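Local coordinates for Lmo0740 protein (Listeria monocytogenes, PDB 4RFA) that probably acts as a transcription regulator of the Crp family, pairing a beta-rich cyclic nucleotide-binding-type domain with a C-terminal domain likely to bind DNA, at residues A[55-60]-A[75-80]; A[38-43]-A[97-102]; A[32-37]-A[104-109]. All blocks are in the same frame, centred on the assembly; numbering follows the deposited sequence. Where two conformers were deposited one is given.

Interaction 1. Residues A[55-60]-A[75-80]; sequences EGYAAV and FVLPYN
A58 and V76 form the antiparallel hydrogen-bonded pair near the open end of the beta hairpin made by strands 58-62 and 72-76, part of the jelly-roll-like beta domain of a Crp-type regulator. Two backbone bonds close the pair: A58 N donates to V76 O at 3.1 Å, and V76 N to A58 O at 2.8 Å. A59 and F75 follow as a non-hydrogen-bonded pair.

Apolar contacts divide between the two faces of the hairpin. On one, A58 CB meets V76 CB, and the V60 and V76 side chains cross at about a right angle, with V60 CG2 and V76 CG2 3.8 Å apart; on the other, A59 CB lies 4.0 Å from F75 CE1. The F75 ring goes on to meet Y189 and helix 150-165.

Past the strands, the Y57 ring takes over. L77 CD2 comes to its edge, in plane, and P78 lies over one face in a CH-pi contact, CD 4.0 Å from the centroid. A type II turn from L77 to N80 then reverses the chain, and inside it L77 N donates to the side-chain amide oxygen, N80 OD1, at 2.7 Å.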
loop_
_atom_site.group_PDB
_atom_site.type_symbol
_atom_site.label_atom_id
_atom_site.label_comp_id
_atom_site.label_asym_id
_atom_site.label_seq_id
_atom_site.Cartn_x
_atom_site.Cartn_y
_atom_site.Cartn_z
ATOM N N GLU A 55 -11.942 -17.892 0.493
ATOM C CA GLU A 55 -13.207 -17.460 1.066
ATOM C C GLU A 55 -13.039 -16.925 2.462
ATOM O O GLU A 55 -12.104 -17.298 3.163
ATOM C CB GLU A 55 -14.220 -18.619 1.044
ATOM C CG GLU A 55 -13.873 -19.777 1.923
ATOM C CD GLU A 55 -14.902 -20.929 1.858
ATOM O OE1 GLU A 55 -15.293 -21.351 0.745
ATOM O OE2 GLU A 55 -15.303 -21.424 2.940
ATOM N N GLY A 56 -13.952 -16.052 2.876
ATOM C CA GLY A 56 -13.877 -15.413 4.199
ATOM C C GLY A 56 -13.063 -14.110 4.259
ATOM O O GLY A 56 -12.472 -13.683 3.269
ATOM N N TYR A 57 -13.012 -13.512 5.451
ATOM C CA TYR A 57 -12.465 -12.178 5.645
ATOM C C TYR A 57 -11.599 -12.176 6.868
ATOM O O TYR A 57 -11.858 -12.872 7.844
ATOM C CB TYR A 57 -13.598 -11.144 5.799
ATOM C CG TYR A 57 -14.413 -10.974 4.535
ATOM C CD1 TYR A 57 -15.509 -11.767 4.255
ATOM C CD2 TYR A 57 -14.069 -10.022 3.619
ATOM C CE1 TYR A 57 -16.236 -11.592 3.079
ATOM C CE2 TYR A 57 -14.763 -9.848 2.467
ATOM C CZ TYR A 57 -15.840 -10.640 2.190
ATOM O OH TYR A 57 -16.508 -10.410 1.018
ATOM N N ALA A 58 -10.524 -11.436 6.811
ATOM C CA ALA A 58 -9.768 -11.184 8.016
ATOM C C ALA A 58 -9.475 -9.710 8.154
ATOM O O ALA A 58 -9.729 -8.939 7.241
ATOM C CB ALA A 58 -8.467 -11.984 7.998
ATOM N N ALA A 59 -8.896 -9.339 9.294
ATOM C CA ALA A 59 -8.466 -7.965 9.560
ATOM C C ALA A 59 -7.039 -7.924 9.961
ATOM O O ALA A 59 -6.601 -8.723 10.793
ATOM C CB ALA A 59 -9.301 -7.352 10.685
ATOM N N VAL A 60 -6.312 -6.971 9.396
ATOM C CA VAL A 60 -4.948 -6.694 9.820
ATOM C C VAL A 60 -4.989 -5.566 10.899
ATOM O O VAL A 60 -5.456 -4.457 10.646
ATOM C CB VAL A 60 -4.106 -6.236 8.613
ATOM C CG1 VAL A 60 -2.655 -6.079 8.973
ATOM C CG2 VAL A 60 -4.265 -7.203 7.430
ATOM N N PHE A 75 -8.729 -4.615 5.735
ATOM C CA PHE A 75 -9.272 -5.940 5.654
ATOM C C PHE A 75 -8.592 -6.788 4.586
ATOM O O PHE A 75 -8.111 -6.269 3.630
ATOM C CB PHE A 75 -10.768 -5.862 5.402
ATOM C CG PHE A 75 -11.514 -5.312 6.572
ATOM C CD1 PHE A 75 -11.802 -6.130 7.665
ATOM C CD2 PHE A 75 -11.827 -3.975 6.645
ATOM C CE1 PHE A 75 -12.434 -5.624 8.795
ATOM C CE2 PHE A 75 -12.456 -3.444 7.785
ATOM C CZ PHE A 75 -12.751 -4.270 8.869
ATOM N N VAL A 76 -8.650 -8.110 4.751
ATOM C CA VAL A 76 -8.163 -9.091 3.798
ATOM C C VAL A 76 -9.404 -9.735 3.212
ATOM O O VAL A 76 -10.226 -10.270 3.952
ATOM C CB VAL A 76 -7.426 -10.178 4.588
ATOM C CG1 VAL A 76 -7.093 -11.403 3.725
ATOM C CG2 VAL A 76 -6.226 -9.556 5.252
ATOM N N LEU A 77 -9.519 -9.692 1.897
ATOM C CA LEU A 77 -10.675 -10.155 1.151
ATOM C C LEU A 77 -10.374 -11.436 0.378
ATOM O O LEU A 77 -9.210 -11.742 0.115
ATOM C CB LEU A 77 -11.086 -9.077 0.127
ATOM C CG LEU A 77 -10.956 -7.658 0.644
ATOM C CD1 LEU A 77 -11.276 -6.619 -0.427
ATOM C CD2 LEU A 77 -11.861 -7.432 1.849
ATOM N N PRO A 78 -11.430 -12.191 0.019
ATOM C CA PRO A 78 -11.299 -13.280 -0.925
ATOM C C PRO A 78 -10.567 -12.814 -2.173
ATOM O O PRO A 78 -10.839 -11.715 -2.660
ATOM C CB PRO A 78 -12.773 -13.671 -1.234
ATOM C CG PRO A 78 -13.551 -13.235 -0.043
ATOM C CD PRO A 78 -12.844 -11.934 0.351
ATOM N N TYR A 79 -9.601 -13.607 -2.623
ATOM C CA TYR A 79 -8.753 -13.358 -3.810
ATOM C C TYR A 79 -7.580 -12.418 -3.605
ATOM O O TYR A 79 -6.828 -12.164 -4.552
ATOM C CB TYR A 79 -9.592 -12.941 -5.025
ATOM C CG TYR A 79 -10.792 -13.834 -5.183
ATOM C CD1 TYR A 79 -10.620 -15.200 -5.366
ATOM C CD2 TYR A 79 -12.088 -13.338 -5.089
ATOM C CE1 TYR A 79 -11.697 -16.057 -5.479
ATOM C CE2 TYR A 79 -13.179 -14.188 -5.202
ATOM C CZ TYR A 79 -12.973 -15.548 -5.399
ATOM O OH TYR A 79 -14.032 -16.424 -5.513
ATOM N N ASN A 80 -7.383 -11.930 -2.382
ATOM C CA ASN A 80 -6.132 -11.263 -2.022
ATOM C C ASN A 80 -4.945 -12.191 -1.907
ATOM O O ASN A 80 -5.069 -13.369 -1.502
ATOM C CB ASN A 80 -6.251 -10.520 -0.667
ATOM C CG ASN A 80 -7.172 -9.315 -0.718
ATOM O OD1 ASN A 80 -7.531 -8.762 0.304
ATOM N ND2 ASN A 80 -7.578 -8.924 -1.898
#

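Interaction 2. Residues A[38-43]-A[97-102]; sequences EKIIFE and ITVMSE
I97 has the most surface buried here, pressed against I40 and F42 of the loop that follows strand 29-35. Its two branches divide the work. CG2, anti to the backbone N, faces I40 and lies 3.9 Å from I40 CB and about as far from I40 CD1. CG1, beside the backbone N (chi1 -61°), carries the chain in an extended run to F42, where I97 CD1 meets the ring atom F42 CZ at 3.8 Å; the two side chains cross at about a right angle. The F42 ring stacks in turn on F51.

I40 is the counterpart on the loop. Its CB points toward strand 95-99, and its tip, CD1, touches both I97 CG2 and V99 CG2, the latter at 3.8 Å. I40 CD1 thus spans two residues, I97 and V99, two positions apart on the strand. V99, the third residue, also sets CG2 beside the backbone oxygen of E38.

The backbones are also bonded. V99 N bonds to E38 O at 3.0 Å, and I40 N bonds to I97 O at 2.9 Å. Between these two bonds K39 and T98 form a single beta bridge, with K39 CA 3.2 Å from I97 O in a CA-H...O contact. K39 CE passes close to T98 OG1, whose hydrogen-bond partner is E61 OE2.

The loop thus lies along the outer edge of strand 95-99, whose other edge pairs with strand 58-62. I40 and V99 also touch Y34 of strand 29-35 and L104 of strand 103-110, so these two side chains pack the loop and strand 95-99 against the sheet that holds strands 29-35 and 103-110.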
loop_
_atom_site.group_PDB
_atom_site.type_symbol
_atom_site.label_atom_id
_atom_site.label_comp_id
_atom_site.label_asym_id
_atom_site.label_seq_id
_atom_site.Cartn_x
_atom_site.Cartn_y
_atom_site.Cartn_z
ATOM N N GLU A 38 -9.295 -16.598 15.194
ATOM C CA GLU A 38 -7.975 -17.170 15.006
ATOM C C GLU A 38 -7.056 -16.171 14.348
ATOM O O GLU A 38 -7.536 -15.365 13.562
ATOM C CB GLU A 38 -8.061 -18.375 14.106
ATOM C CG GLU A 38 -8.697 -19.560 14.777
ATOM C CD GLU A 38 -8.443 -20.793 13.959
ATOM O OE1 GLU A 38 -9.381 -21.274 13.287
ATOM O OE2 GLU A 38 -7.271 -21.211 13.927
ATOM N N LYS A 39 -5.763 -16.255 14.660
ATOM C CA LYS A 39 -4.720 -15.483 14.022
ATOM C C LYS A 39 -4.096 -16.248 12.855
ATOM O O LYS A 39 -3.758 -17.392 12.971
ATOM C CB LYS A 39 -3.625 -15.141 15.037
ATOM C CG LYS A 39 -4.049 -14.149 16.125
ATOM C CD LYS A 39 -3.599 -12.727 15.813
ATOM C CE LYS A 39 -4.486 -11.683 16.461
ATOM N NZ LYS A 39 -4.729 -11.990 17.904
ATOM N N ILE A 40 -3.912 -15.591 11.735
ATOM C CA ILE A 40 -3.195 -16.179 10.599
ATOM C C ILE A 40 -1.720 -15.776 10.765
ATOM O O ILE A 40 -1.399 -14.588 10.893
ATOM C CB ILE A 40 -3.805 -15.645 9.280
ATOM C CG1 ILE A 40 -5.246 -16.157 9.130
ATOM C CG2 ILE A 40 -2.970 -16.029 8.066
ATOM C CD1 ILE A 40 -6.038 -15.424 8.074
ATOM N N ILE A 41 -0.821 -16.747 10.809
ATOM C CA ILE A 41 0.592 -16.479 11.138
ATOM C C ILE A 41 1.460 -17.079 10.047
ATOM O O ILE A 41 1.262 -18.223 9.688
ATOM C CB ILE A 41 0.944 -17.081 12.517
ATOM C CG1 ILE A 41 0.184 -16.322 13.623
ATOM C CG2 ILE A 41 2.449 -17.046 12.775
ATOM C CD1 ILE A 41 -0.216 -17.180 14.809
ATOM N N PHE A 42 2.399 -16.312 9.505
ATOM C CA PHE A 42 3.308 -16.846 8.480
ATOM C C PHE A 42 4.553 -17.473 9.135
ATOM O O PHE A 42 5.315 -16.760 9.773
ATOM C CB PHE A 42 3.753 -15.744 7.491
ATOM C CG PHE A 42 2.636 -14.829 7.018
ATOM C CD1 PHE A 42 1.419 -15.345 6.585
ATOM C CD2 PHE A 42 2.827 -13.446 6.980
ATOM C CE1 PHE A 42 0.408 -14.507 6.150
ATOM C CE2 PHE A 42 1.823 -12.599 6.542
ATOM C CZ PHE A 42 0.610 -13.134 6.124
ATOM N N GLU A 43 4.758 -18.787 8.985
ATOM C CA GLU A 43 6.028 -19.435 9.413
ATOM C C GLU A 43 7.209 -18.874 8.639
ATOM O O GLU A 43 7.215 -18.920 7.416
ATOM C CB GLU A 43 6.029 -20.958 9.174
ATOM C CG GLU A 43 5.658 -21.815 10.371
ATOM C CD GLU A 43 4.175 -22.125 10.415
ATOM O OE1 GLU A 43 3.695 -22.855 9.518
ATOM O OE2 GLU A 43 3.497 -21.645 11.347
ATOM N N ILE A 97 -3.013 -10.527 12.171
ATOM C CA ILE A 97 -4.078 -10.829 11.218
ATOM C C ILE A 97 -5.121 -11.741 11.811
ATOM O O ILE A 97 -4.820 -12.843 12.135
ATOM C CB ILE A 97 -3.490 -11.467 9.937
ATOM C CG1 ILE A 97 -2.525 -10.469 9.295
ATOM C CG2 ILE A 97 -4.611 -11.864 8.980
ATOM C CD1 ILE A 97 -1.757 -10.954 8.087
ATOM N N THR A 98 -6.359 -11.265 11.936
ATOM C CA THR A 98 -7.402 -11.952 12.667
ATOM C C THR A 98 -8.580 -12.229 11.772
ATOM O O THR A 98 -9.036 -11.344 11.044
ATOM C CB THR A 98 -7.910 -11.048 13.801
ATOM O OG1 THR A 98 -6.807 -10.659 14.617
ATOM C CG2 THR A 98 -8.967 -11.701 14.629
ATOM N N VAL A 99 -9.103 -13.437 11.859
ATOM C CA VAL A 99 -10.208 -13.873 11.066
ATOM C C VAL A 99 -11.454 -13.231 11.608
ATOM O O VAL A 99 -11.726 -13.312 12.807
ATOM C CB VAL A 99 -10.303 -15.404 11.068
ATOM C CG1 VAL A 99 -11.540 -15.885 10.343
ATOM C CG2 VAL A 99 -9.039 -15.957 10.402
HETATM N N MSE A 100 -12.200 -12.596 10.709
HETATM C CA MSE A 100 -13.358 -11.786 11.070
HETATM C C MSE A 100 -14.678 -12.441 10.819
HETATM O O MSE A 100 -15.714 -12.065 11.421
HETATM C CB MSE A 100 -13.343 -10.583 10.139
HETATM C CG MSE A 100 -12.280 -9.630 10.606
HETATM SE SE MSE A 100 -13.134 -8.505 11.954
HETATM C CE MSE A 100 -12.090 -9.083 13.532
ATOM N N SER A 101 -14.657 -13.382 9.878
ATOM C CA SER A 101 -15.836 -14.114 9.485
ATOM C C SER A 101 -15.838 -15.463 10.237
ATOM O O SER A 101 -14.910 -15.787 11.013
ATOM C CB SER A 101 -15.878 -14.259 7.965
ATOM O OG SER A 101 -14.692 -14.851 7.504
ATOM N N GLU A 102 -16.895 -16.238 10.049
ATOM C CA GLU A 102 -17.084 -17.460 10.823
ATOM C C GLU A 102 -16.009 -18.461 10.417
ATOM O O GLU A 102 -15.399 -19.136 11.264
ATOM C CB GLU A 102 -18.494 -17.996 10.606
ATOM C CG GLU A 102 -19.596 -17.010 11.037
#

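Interaction 3. Residues A[32-37]-A[104-109]; sequences KTYTLN and LMLYKI
Y34 and L104 open a short antiparallel ladder between strands 29-35 and 103-110, neighbours in the sheet of the jelly-roll-like beta domain that also holds strand 49-55. The strand axes come within 4.8 Å and run 156° apart.

The Y34 side chain can be followed outward from the ladder. CB sits 3.9 Å from L104 O, the same oxygen that accepts Y34 N. CG stands anti to the carbonyl carbon (chi1 -72°), which lays the ring along the neighbouring strand. CD1 is 4.0 Å from L104 CD2, the two side chains lying side by side and pointing the same way. One atom further, CE1 meets L106 CD2, also at 4.0 Å, as the ring crosses that leucine obliquely. Y34 thus spans two leucines on one face of the sheet.

L106 uses its other methyl on the lysine across from it: CD1 touches K32 CB. Its CG lies between the backbone N and the carbonyl carbon (chi1 63°), and from there the branches diverge to K32 and Y34.

Four backbone bonds hold the ladder, a reciprocal pair for K32 with L106 and another for Y34 with L104. Y34 N donates to L104 O at 2.8 Å, and L104 N returns the bond to Y34 O. Between the two pairs, T33 and M105, a selenomethionine, face each other without hydrogen bonds on the opposite face, and T33 CG2 rests 3.7 Å from M105 CE.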
loop_
_atom_site.group_PDB
_atom_site.type_symbol
_atom_site.label_atom_id
_atom_site.label_comp_id
_atom_site.label_asym_id
_atom_site.label_seq_id
_atom_site.Cartn_x
_atom_site.Cartn_y
_atom_site.Cartn_z
ATOM N N LYS A 32 -5.370 -24.302 4.169
ATOM C CA LYS A 32 -5.556 -24.027 5.582
ATOM C C LYS A 32 -6.910 -23.356 5.852
ATOM O O LYS A 32 -7.276 -22.370 5.173
ATOM C CB LYS A 32 -4.455 -23.089 6.023
ATOM C CG LYS A 32 -3.498 -23.631 7.038
ATOM C CD LYS A 32 -4.089 -23.608 8.428
ATOM C CE LYS A 32 -3.013 -23.973 9.431
ATOM N NZ LYS A 32 -3.598 -24.130 10.785
ATOM N N THR A 33 -7.638 -23.840 6.855
ATOM C CA THR A 33 -8.935 -23.296 7.187
ATOM C C THR A 33 -8.879 -22.790 8.625
ATOM O O THR A 33 -8.144 -23.293 9.461
ATOM C CB THR A 33 -10.091 -24.298 7.006
ATOM O OG1 THR A 33 -9.821 -25.468 7.763
ATOM C CG2 THR A 33 -10.243 -24.747 5.593
ATOM N N TYR A 34 -9.609 -21.712 8.872
ATOM C CA TYR A 34 -9.530 -21.000 10.088
ATOM C C TYR A 34 -10.944 -20.664 10.508
ATOM O O TYR A 34 -11.860 -20.712 9.690
ATOM C CB TYR A 34 -8.823 -19.698 9.873
ATOM C CG TYR A 34 -7.371 -19.788 9.631
ATOM C CD1 TYR A 34 -6.855 -19.914 8.320
ATOM C CD2 TYR A 34 -6.486 -19.723 10.702
ATOM C CE1 TYR A 34 -5.487 -19.975 8.111
ATOM C CE2 TYR A 34 -5.133 -19.796 10.503
ATOM C CZ TYR A 34 -4.639 -19.903 9.208
ATOM O OH TYR A 34 -3.278 -19.960 9.076
ATOM N N THR A 35 -11.091 -20.309 11.783
ATOM C CA THR A 35 -12.368 -19.847 12.361
ATOM C C THR A 35 -12.228 -18.483 13.020
ATOM O O THR A 35 -11.110 -17.985 13.315
ATOM C CB THR A 35 -12.834 -20.800 13.492
ATOM O OG1 THR A 35 -11.786 -20.913 14.465
ATOM C CG2 THR A 35 -13.252 -22.137 12.971
ATOM N N LEU A 36 -13.386 -17.933 13.371
ATOM C CA LEU A 36 -13.486 -16.591 13.923
ATOM C C LEU A 36 -12.414 -16.324 15.008
ATOM O O LEU A 36 -12.182 -17.136 15.860
ATOM C CB LEU A 36 -14.896 -16.440 14.454
ATOM C CG LEU A 36 -15.311 -15.198 15.237
ATOM C CD1 LEU A 36 -16.708 -15.362 15.865
ATOM C CD2 LEU A 36 -14.338 -14.885 16.359
ATOM N N ASN A 37 -11.766 -15.175 14.969
ATOM C CA ASN A 37 -10.719 -14.782 15.948
ATOM C C ASN A 37 -9.411 -15.524 15.942
ATOM O O ASN A 37 -8.469 -15.080 16.597
ATOM C CB ASN A 37 -11.212 -14.688 17.401
ATOM C CG ASN A 37 -11.945 -13.389 17.688
ATOM O OD1 ASN A 37 -12.860 -13.367 18.511
ATOM N ND2 ASN A 37 -11.583 -12.317 16.979
ATOM N N LEU A 104 -12.687 -18.993 7.139
ATOM C CA LEU A 104 -11.850 -18.541 6.094
ATOM C C LEU A 104 -10.963 -19.696 5.632
ATOM O O LEU A 104 -10.479 -20.500 6.464
ATOM C CB LEU A 104 -11.008 -17.369 6.604
ATOM C CG LEU A 104 -9.964 -16.755 5.687
ATOM C CD1 LEU A 104 -9.723 -15.280 6.063
ATOM C CD2 LEU A 104 -8.660 -17.540 5.692
HETATM N N MSE A 105 -10.774 -19.774 4.319
HETATM C CA MSE A 105 -9.951 -20.799 3.671
HETATM C C MSE A 105 -8.944 -20.126 2.830
HETATM O O MSE A 105 -9.272 -19.216 2.094
HETATM C CB MSE A 105 -10.712 -21.635 2.654
HETATM C CG MSE A 105 -9.839 -22.593 1.798
HETATM SE SE MSE A 105 -11.104 -23.755 0.802
HETATM C CE MSE A 105 -11.952 -24.652 2.351
ATOM N N LEU A 106 -7.722 -20.610 2.880
ATOM C CA LEU A 106 -6.701 -20.127 1.971
ATOM C C LEU A 106 -5.830 -21.218 1.437
ATOM O O LEU A 106 -5.836 -22.334 1.951
ATOM C CB LEU A 106 -5.847 -19.073 2.677
ATOM C CG LEU A 106 -5.039 -19.484 3.890
ATOM C CD1 LEU A 106 -3.855 -20.345 3.493
ATOM C CD2 LEU A 106 -4.543 -18.254 4.613
ATOM N N TYR A 107 -5.062 -20.868 0.411
ATOM C CA TYR A 107 -4.040 -21.746 -0.129
ATOM C C TYR A 107 -2.647 -21.216 0.171
ATOM O O TYR A 107 -2.363 -20.065 -0.009
ATOM C CB TYR A 107 -4.261 -21.951 -1.636
ATOM C CG TYR A 107 -5.366 -22.950 -1.897
ATOM C CD1 TYR A 107 -5.124 -24.310 -1.870
ATOM C CD2 TYR A 107 -6.671 -22.524 -2.069
ATOM C CE1 TYR A 107 -6.156 -25.223 -2.070
ATOM C CE2 TYR A 107 -7.707 -23.425 -2.267
ATOM C CZ TYR A 107 -7.450 -24.755 -2.275
ATOM O OH TYR A 107 -8.507 -25.602 -2.459
ATOM N N LYS A 108 -1.774 -22.061 0.677
ATOM C CA LYS A 108 -0.380 -21.660 0.851
ATOM C C LYS A 108 0.361 -22.205 -0.336
ATOM O O LYS A 108 0.366 -23.412 -0.536
ATOM C CB LYS A 108 0.183 -22.268 2.135
ATOM C CG LYS A 108 1.648 -21.967 2.383
ATOM C CD LYS A 108 2.094 -22.605 3.677
ATOM C CE LYS A 108 3.599 -22.480 3.867
ATOM N NZ LYS A 108 4.048 -23.410 4.933
ATOM N N ILE A 109 1.011 -21.332 -1.092
ATOM C CA ILE A 109 1.749 -21.749 -2.267
ATOM C C ILE A 109 3.227 -21.394 -2.219
ATOM O O ILE A 109 3.599 -20.239 -2.077
ATOM C CB ILE A 109 1.188 -21.096 -3.530
ATOM C CG1 ILE A 109 -0.302 -21.356 -3.646
ATOM C CG2 ILE A 109 1.903 -21.676 -4.718
ATOM C CD1 ILE A 109 -1.042 -20.365 -4.485
#

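In the fold
The three contacts are nested along the chain: interaction 1 falls inside the loop closed by interaction 2, which falls inside the one closed by interaction 3. The centres of interactions 2 and 3 lie about 7 Å apart, those of interactions 1 and 2 about 9 Å, and those of interactions 1 and 3 about 10 Å. Interactions 1 and 2 share the sheet where 58-62 lies between 72-76 and 95-99; A59 N probably bonds to T98 O there. Interaction 3 belongs to the sheet holding 29-35, 103-110 and 49-55. Two probable hydrogen bonds link it to the others: E55 O to M105 N ties the start of 55-60 to strand 103-110, and V99 O to N37 N ties strand 95-99 to the loop after 29-35. All three lie in one beta domain.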